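Local coordinates for protein serine acetyltransferase 1, putative (PDB 7BW9) that probably transfers an acetyl group from acetyl-CoA to serine in cysteine biosynthesis, and binds cysteine, at residues A190-G193 against N194-V198; V248-G251 against A252-I256. One frame throughout, in Å; residues are numbered along the deposited sequence.

Contact 1: A190-G193 against N194-V198; sequences AVIG and NWCRV
From Gly193 to Cys196 the backbone turns a corner of the left-handed β-helix, carrying the chain from strand 191-192 to strand 197-198 on the next face of the prism. Trp195 takes a left-handed backbone conformation (phi 58°), which bends the path round the corner, yet Gly193 O and Cys196 N stay 4.6 Å apart, too far for a direct turn bond. A water bridges them: it donates to Gly193 O at 2.8 Å and accepts from Cys196 N at 2.9 Å, satisfying both backbone groups. Gly193 suits the entry to the corner because it has no beta carbon to press on Asn194 N. Asn194, polar and turned outward, ties this coil to its neighbours, its OD1 bonded to Asn174 N and its backbone N to Asp228 OD1. The Trp195 indole also projects outward, stacked on His175 and nearly parallel to the ring of Phe229, and its side chain touches Ala109 and Thr112 of helix 96-113. On the inner side, Ile192 and Cys196 are buried against Phe176, a branched side chain and a compact one sharing the narrow core. With CG2 anti to its backbone N, Ile192 sets that methyl 3.8 Å from Cys196 CB and 3.9 Å from Cys196 SG.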
ATOM      1  N   ALA A 190     -11.303 -10.035  16.005  1.00 15.85           N
ATOM      2  CA  ALA A 190     -12.336 -10.362  15.044  1.00 13.91           C
ATOM      3  C   ALA A 190     -12.316 -11.848  14.714  1.00 14.12           C
ATOM      4  O   ALA A 190     -11.276 -12.516  14.786  1.00 14.94           O
ATOM      5  CB  ALA A 190     -12.169  -9.541  13.766  1.00 15.00           C
ATOM      6  N   VAL A 191     -13.487 -12.356  14.340  1.00 13.49           N
ATOM      7  CA  VAL A 191     -13.698 -13.755  13.987  1.00 20.25           C
ATOM      8  C   VAL A 191     -14.458 -13.800  12.668  1.00 19.69           C
ATOM      9  O   VAL A 191     -15.482 -13.128  12.513  1.00 17.70           O
ATOM     10  CB  VAL A 191     -14.480 -14.516  15.079  1.00 20.97           C
ATOM     11  CG1 VAL A 191     -14.742 -15.953  14.640  1.00 17.61           C
ATOM     12  CG2 VAL A 191     -13.726 -14.474  16.409  1.00 14.93           C
ATOM     13  N   ILE A 192     -13.967 -14.601  11.734  1.00 14.61           N
ATOM     14  CA  ILE A 192     -14.528 -14.706  10.397  1.00 17.58           C
ATOM     15  C   ILE A 192     -14.826 -16.169  10.140  1.00 23.91           C
ATOM     16  O   ILE A 192     -13.958 -17.021  10.357  1.00 17.23           O
ATOM     17  CB  ILE A 192     -13.552 -14.166   9.334  1.00 19.68           C
ATOM     18  CG1 ILE A 192     -13.337 -12.650   9.490  1.00 21.71           C
ATOM     19  CG2 ILE A 192     -14.040 -14.528   7.929  1.00 16.43           C
ATOM     20  CD1 ILE A 192     -12.058 -12.159   8.764  1.00 16.07           C
ATOM     21  N   GLY A 193     -16.042 -16.458   9.670  1.00 19.32           N
ATOM     22  CA  GLY A 193     -16.452 -17.818   9.367  1.00 20.59           C
ATOM     23  C   GLY A 193     -15.915 -18.328   8.042  1.00 20.72           C
ATOM     24  O   GLY A 193     -14.874 -17.879   7.554  1.00 17.23           O
ATOM     25  N   ASN A 194     -16.646 -19.274   7.441  1.00 18.85           N
ATOM     26  CA  ASN A 194     -16.225 -19.946   6.216  1.00 17.30           C
ATOM     27  C   ASN A 194     -16.866 -19.306   4.988  1.00 19.42           C
ATOM     28  O   ASN A 194     -17.968 -18.751   5.052  1.00 13.66           O
ATOM     29  CB  ASN A 194     -16.581 -21.437   6.254  1.00 16.95           C
ATOM     30  CG  ASN A 194     -16.034 -22.145   7.491  1.00 19.46           C
ATOM     31  OD1 ASN A 194     -14.927 -21.863   7.953  1.00 17.05           O
ATOM     32  ND2 ASN A 194     -16.832 -23.050   8.049  1.00 21.67           N
ATOM     33  N   TRP A 195     -16.153 -19.392   3.862  1.00 15.80           N
ATOM     34  CA  TRP A 195     -16.631 -18.899   2.571  1.00 17.26           C
ATOM     35  C   TRP A 195     -16.974 -17.412   2.613  1.00 17.44           C
ATOM     36  O   TRP A 195     -17.920 -16.968   1.969  1.00 17.85           O
ATOM     37  CB  TRP A 195     -17.836 -19.724   2.074  1.00 16.07           C
ATOM     38  CG  TRP A 195     -17.373 -20.961   1.371  1.00 20.52           C
ATOM     39  CD1 TRP A 195     -17.342 -22.218   1.875  1.00 20.47           C
ATOM     40  CD2 TRP A 195     -16.817 -21.043   0.051  1.00 19.70           C
ATOM     41  NE1 TRP A 195     -16.817 -23.089   0.952  1.00 21.57           N
ATOM     42  CE2 TRP A 195     -16.484 -22.394  -0.177  1.00 18.38           C
ATOM     43  CE3 TRP A 195     -16.559 -20.103  -0.959  1.00 20.10           C
ATOM     44  CZ2 TRP A 195     -15.931 -22.835  -1.374  1.00 20.09           C
ATOM     45  CZ3 TRP A 195     -15.998 -20.541  -2.145  1.00 19.88           C
ATOM     46  CH2 TRP A 195     -15.692 -21.896  -2.345  1.00 18.35           C
ATOM     47  N   CYS A 196     -16.218 -16.621   3.362  1.00 18.60           N
ATOM     48  CA  CYS A 196     -16.434 -15.182   3.342  1.00 16.87           C
ATOM     49  C   CYS A 196     -15.621 -14.530   2.234  1.00 18.78           C
ATOM     50  O   CYS A 196     -14.580 -15.047   1.804  1.00 14.51           O
ATOM     51  CB  CYS A 196     -16.098 -14.571   4.697  1.00 15.30           C
ATOM     52  SG  CYS A 196     -17.332 -15.136   5.931  1.00 19.32           S
ATOM     53  N   ARG A 197     -16.136 -13.401   1.751  1.00 18.36           N
ATOM     54  CA  ARG A 197     -15.508 -12.612   0.697  1.00 18.48           C
ATOM     55  C   ARG A 197     -15.527 -11.152   1.118  1.00 19.68           C
ATOM     56  O   ARG A 197     -16.583 -10.609   1.469  1.00 16.51           O
ATOM     57  CB  ARG A 197     -16.216 -12.801  -0.648  1.00 15.08           C
ATOM     58  CG  ARG A 197     -15.464 -12.245  -1.854  1.00 26.77           C
ATOM     59  CD  ARG A 197     -16.020 -12.813  -3.168  1.00 31.46           C
ATOM     60  NE  ARG A 197     -17.293 -12.200  -3.533  1.00 32.39           N
ATOM     61  CZ  ARG A 197     -18.473 -12.817  -3.486  1.00 38.85           C
ATOM     62  NH1 ARG A 197     -18.546 -14.083  -3.101  1.00 37.97           N
ATOM     63  NH2 ARG A 197     -19.582 -12.163  -3.827  1.00 36.38           N
ATOM     64  N   VAL A 198     -14.358 -10.527   1.093  1.00 11.64           N
ATOM     65  CA  VAL A 198     -14.164  -9.166   1.564  1.00 11.50           C
ATOM     66  C   VAL A 198     -13.404  -8.393   0.492  1.00 16.14           C
ATOM     67  O   VAL A 198     -12.437  -8.905  -0.074  1.00 18.70           O
ATOM     68  CB  VAL A 198     -13.395  -9.158   2.901  1.00 17.79           C
ATOM     69  CG1 VAL A 198     -13.057  -7.761   3.298  1.00 17.09           C
ATOM     70  CG2 VAL A 198     -14.197  -9.871   4.001  1.00 12.49           C
TER
HETATM   71  O   HOH W   1     -13.884 -17.491   4.920  1.00 12.76           O

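Contact 2: V248-G251 against A252-I256; sequences VKIG and ANCWI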
ATOM      1  N   VAL A 248     -25.054 -13.017   4.981  1.00 23.21           N
ATOM      2  CA  VAL A 248     -25.313 -11.583   4.943  1.00 19.72           C
ATOM      3  C   VAL A 248     -24.444 -10.979   3.847  1.00 24.55           C
ATOM      4  O   VAL A 248     -23.267 -11.347   3.706  1.00 19.52           O
ATOM      5  CB  VAL A 248     -25.034 -10.933   6.309  1.00 18.66           C
ATOM      6  CG1 VAL A 248     -24.943  -9.397   6.192  1.00 17.67           C
ATOM      7  CG2 VAL A 248     -26.108 -11.343   7.310  1.00 16.46           C
ATOM      8  N   LYS A 249     -25.043 -10.118   3.027  1.00 18.68           N
ATOM      9  CA  LYS A 249     -24.335  -9.328   2.020  1.00 20.19           C
ATOM     10  C   LYS A 249     -24.387  -7.860   2.432  1.00 23.19           C
ATOM     11  O   LYS A 249     -25.475  -7.298   2.618  1.00 25.09           O
ATOM     12  CB  LYS A 249     -24.954  -9.506   0.635  1.00 21.39           C
ATOM     13  CG  LYS A 249     -25.420 -10.918   0.319  1.00 32.08           C
ATOM     14  CD  LYS A 249     -24.303 -11.747  -0.282  1.00 32.75           C
ATOM     15  CE  LYS A 249     -24.772 -13.146  -0.691  1.00 43.76           C
ATOM     16  NZ  LYS A 249     -25.575 -13.144  -1.955  1.00 46.88           N
ATOM     17  N   ILE A 250     -23.226  -7.240   2.589  1.00 20.37           N
ATOM     18  CA  ILE A 250     -23.151  -5.839   2.991  1.00 14.46           C
ATOM     19  C   ILE A 250     -22.702  -5.006   1.793  1.00 18.23           C
ATOM     20  O   ILE A 250     -21.640  -5.260   1.204  1.00 19.27           O
ATOM     21  CB  ILE A 250     -22.234  -5.658   4.204  1.00 16.24           C
ATOM     22  CG1 ILE A 250     -22.833  -6.399   5.402  1.00 19.97           C
ATOM     23  CG2 ILE A 250     -22.024  -4.173   4.505  1.00 14.06           C
ATOM     24  CD1 ILE A 250     -21.840  -6.732   6.488  1.00 20.94           C
ATOM     25  N   GLY A 251     -23.530  -4.032   1.418  1.00 18.24           N
ATOM     26  CA  GLY A 251     -23.230  -3.202   0.274  1.00 15.15           C
ATOM     27  C   GLY A 251     -22.071  -2.255   0.531  1.00 20.30           C
ATOM     28  O   GLY A 251     -21.675  -1.993   1.662  1.00 19.42           O
ATOM     29  N   ALA A 252     -21.540  -1.717  -0.561  1.00 19.69           N
ATOM     30  CA  ALA A 252     -20.387  -0.830  -0.497  1.00 22.80           C
ATOM     31  C   ALA A 252     -20.655   0.389   0.378  1.00 22.65           C
ATOM     32  O   ALA A 252     -21.769   0.902   0.420  1.00 21.16           O
ATOM     33  CB  ALA A 252     -20.002  -0.379  -1.905  1.00 21.51           C
ATOM     34  N   ASN A 253     -19.620   0.835   1.089  1.00 14.58           N
ATOM     35  CA  ASN A 253     -19.591   2.070   1.870  1.00 18.55           C
ATOM     36  C   ASN A 253     -20.544   2.068   3.060  1.00 21.44           C
ATOM     37  O   ASN A 253     -20.691   3.102   3.715  1.00 20.63           O
ATOM     38  CB  ASN A 253     -19.864   3.303   0.989  1.00 15.32           C
ATOM     39  CG  ASN A 253     -18.634   3.733   0.239  1.00 25.34           C
ATOM     40  OD1 ASN A 253     -17.565   3.127   0.399  1.00 20.13           O
ATOM     41  ND2 ASN A 253     -18.759   4.775  -0.583  1.00 25.15           N
ATOM     42  N   CYS A 254     -21.165   0.934   3.382  1.00 23.55           N
ATOM     43  CA  CYS A 254     -22.010   0.852   4.571  1.00 24.90           C
ATOM     44  C   CYS A 254     -21.232   1.144   5.848  1.00 24.20           C
ATOM     45  O   CYS A 254     -20.044   0.830   5.975  1.00 22.53           O
ATOM     46  CB  CYS A 254     -22.641  -0.535   4.687  1.00 24.15           C
ATOM     47  SG  CYS A 254     -24.108  -0.721   3.673  1.00 24.41           S
ATOM     48  N   TRP A 255     -21.931   1.710   6.818  1.00 17.02           N
ATOM     49  CA  TRP A 255     -21.395   1.914   8.158  1.00 18.34           C
ATOM     50  C   TRP A 255     -22.247   1.087   9.115  1.00 19.44           C
ATOM     51  O   TRP A 255     -23.385   1.453   9.403  1.00 22.07           O
ATOM     52  CB  TRP A 255     -21.394   3.397   8.501  1.00 14.52           C
ATOM     53  CG  TRP A 255     -20.983   3.730   9.878  1.00 19.05           C
ATOM     54  CD1 TRP A 255     -19.833   3.363  10.506  1.00 23.75           C
ATOM     55  CD2 TRP A 255     -21.716   4.531  10.812  1.00 24.05           C
ATOM     56  NE1 TRP A 255     -19.806   3.884  11.783  1.00 27.75           N
ATOM     57  CE2 TRP A 255     -20.949   4.612  11.988  1.00 24.52           C
ATOM     58  CE3 TRP A 255     -22.950   5.194  10.760  1.00 31.85           C
ATOM     59  CZ2 TRP A 255     -21.379   5.324  13.116  1.00 25.65           C
ATOM     60  CZ3 TRP A 255     -23.376   5.900  11.878  1.00 32.14           C
ATOM     61  CH2 TRP A 255     -22.592   5.957  13.040  1.00 34.95           C
ATOM     62  N   ILE A 256     -21.704  -0.035   9.586  1.00 19.92           N
ATOM     63  CA  ILE A 256     -22.418  -0.995  10.429  1.00 20.14           C
ATOM     64  C   ILE A 256     -21.873  -0.896  11.845  1.00 19.75           C
ATOM     65  O   ILE A 256     -20.667  -1.053  12.066  1.00 19.48           O
ATOM     66  CB  ILE A 256     -22.268  -2.439   9.917  1.00 19.61           C
ATOM     67  CG1 ILE A 256     -22.617  -2.572   8.429  1.00 19.52           C
ATOM     68  CG2 ILE A 256     -23.084  -3.393  10.781  1.00 17.47           C
ATOM     69  CD1 ILE A 256     -24.047  -2.288   8.111  1.00 24.72           C
TER
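The first torsion of Ile250 (chi1 -64°) puts CG2 anti to the backbone N, and this methyl branch spans the inside of the corner to reach Cys254 CB at 3.7 Å. In Cys254 the sulfur lies anti to the carbonyl carbon and beside its own backbone N, a rotation that swings SG back toward the first residue of the turn, to lie 3.4 Å from Gly251 O. The same Ile250 CG2 also approaches Ile256 CG1 at 4.3 Å. Two β-branched residues and a small cysteine thus pack together where the chain bends, their apolar groups suited to a buried interior.

The backbone from Gly251 to Cys254 is a type II β-turn. Its closing bond, Cys254 N to Gly251 O, is weak: at 3.4 Å it is long, although the N-H points fairly straight at the oxygen (158°). Asn253 holds the third position with a left-handed backbone (phi 66°), a conformation that asparagine tolerates better than most residues with a side chain. Gly251 has no beta carbon to crowd Ala252 N, and the small Ala252 suits a corner facing another chain, where it packs on Trp255 of the second subunit.

That subunit also supplies Lys237, whose NZ bonds to Asn253 OD1, and Asn253 also packs on Asn253 of that second subunit. Pro272 of the third subunit lies against Cys254 and Ile256. The corner is therefore internal to one coil and at the same time part of the trimer interface. A hydrophobic isoleucine at the end of one short strand, a glycine next, then a tight turn with a left-handed residue leading into the following strand, is the pattern of the hexapeptide-repeat left-handed β-helix.

Followed from the N terminus, the chain makes contact 1 first and contact 2 some fifty residues later; the two are in series, neither crossing nor enclosing the other. Each closes only the short corner between consecutive strands. Contact 1 leads from the sheet containing strands 171-172, 191-192, 225-226 and 243-244 into the one holding strands 197-198, 231-232 and 249-250. Contact 2 starts in that second sheet, on strand 249-250, and leaves it for the third, which includes strands 237-239 and 255-256. Together they turn two successive edges of the prism, on different coils. Strand 231-232 lies between their shared-sheet strands. The centres of contact 1 and contact 2 are about 14 Å apart.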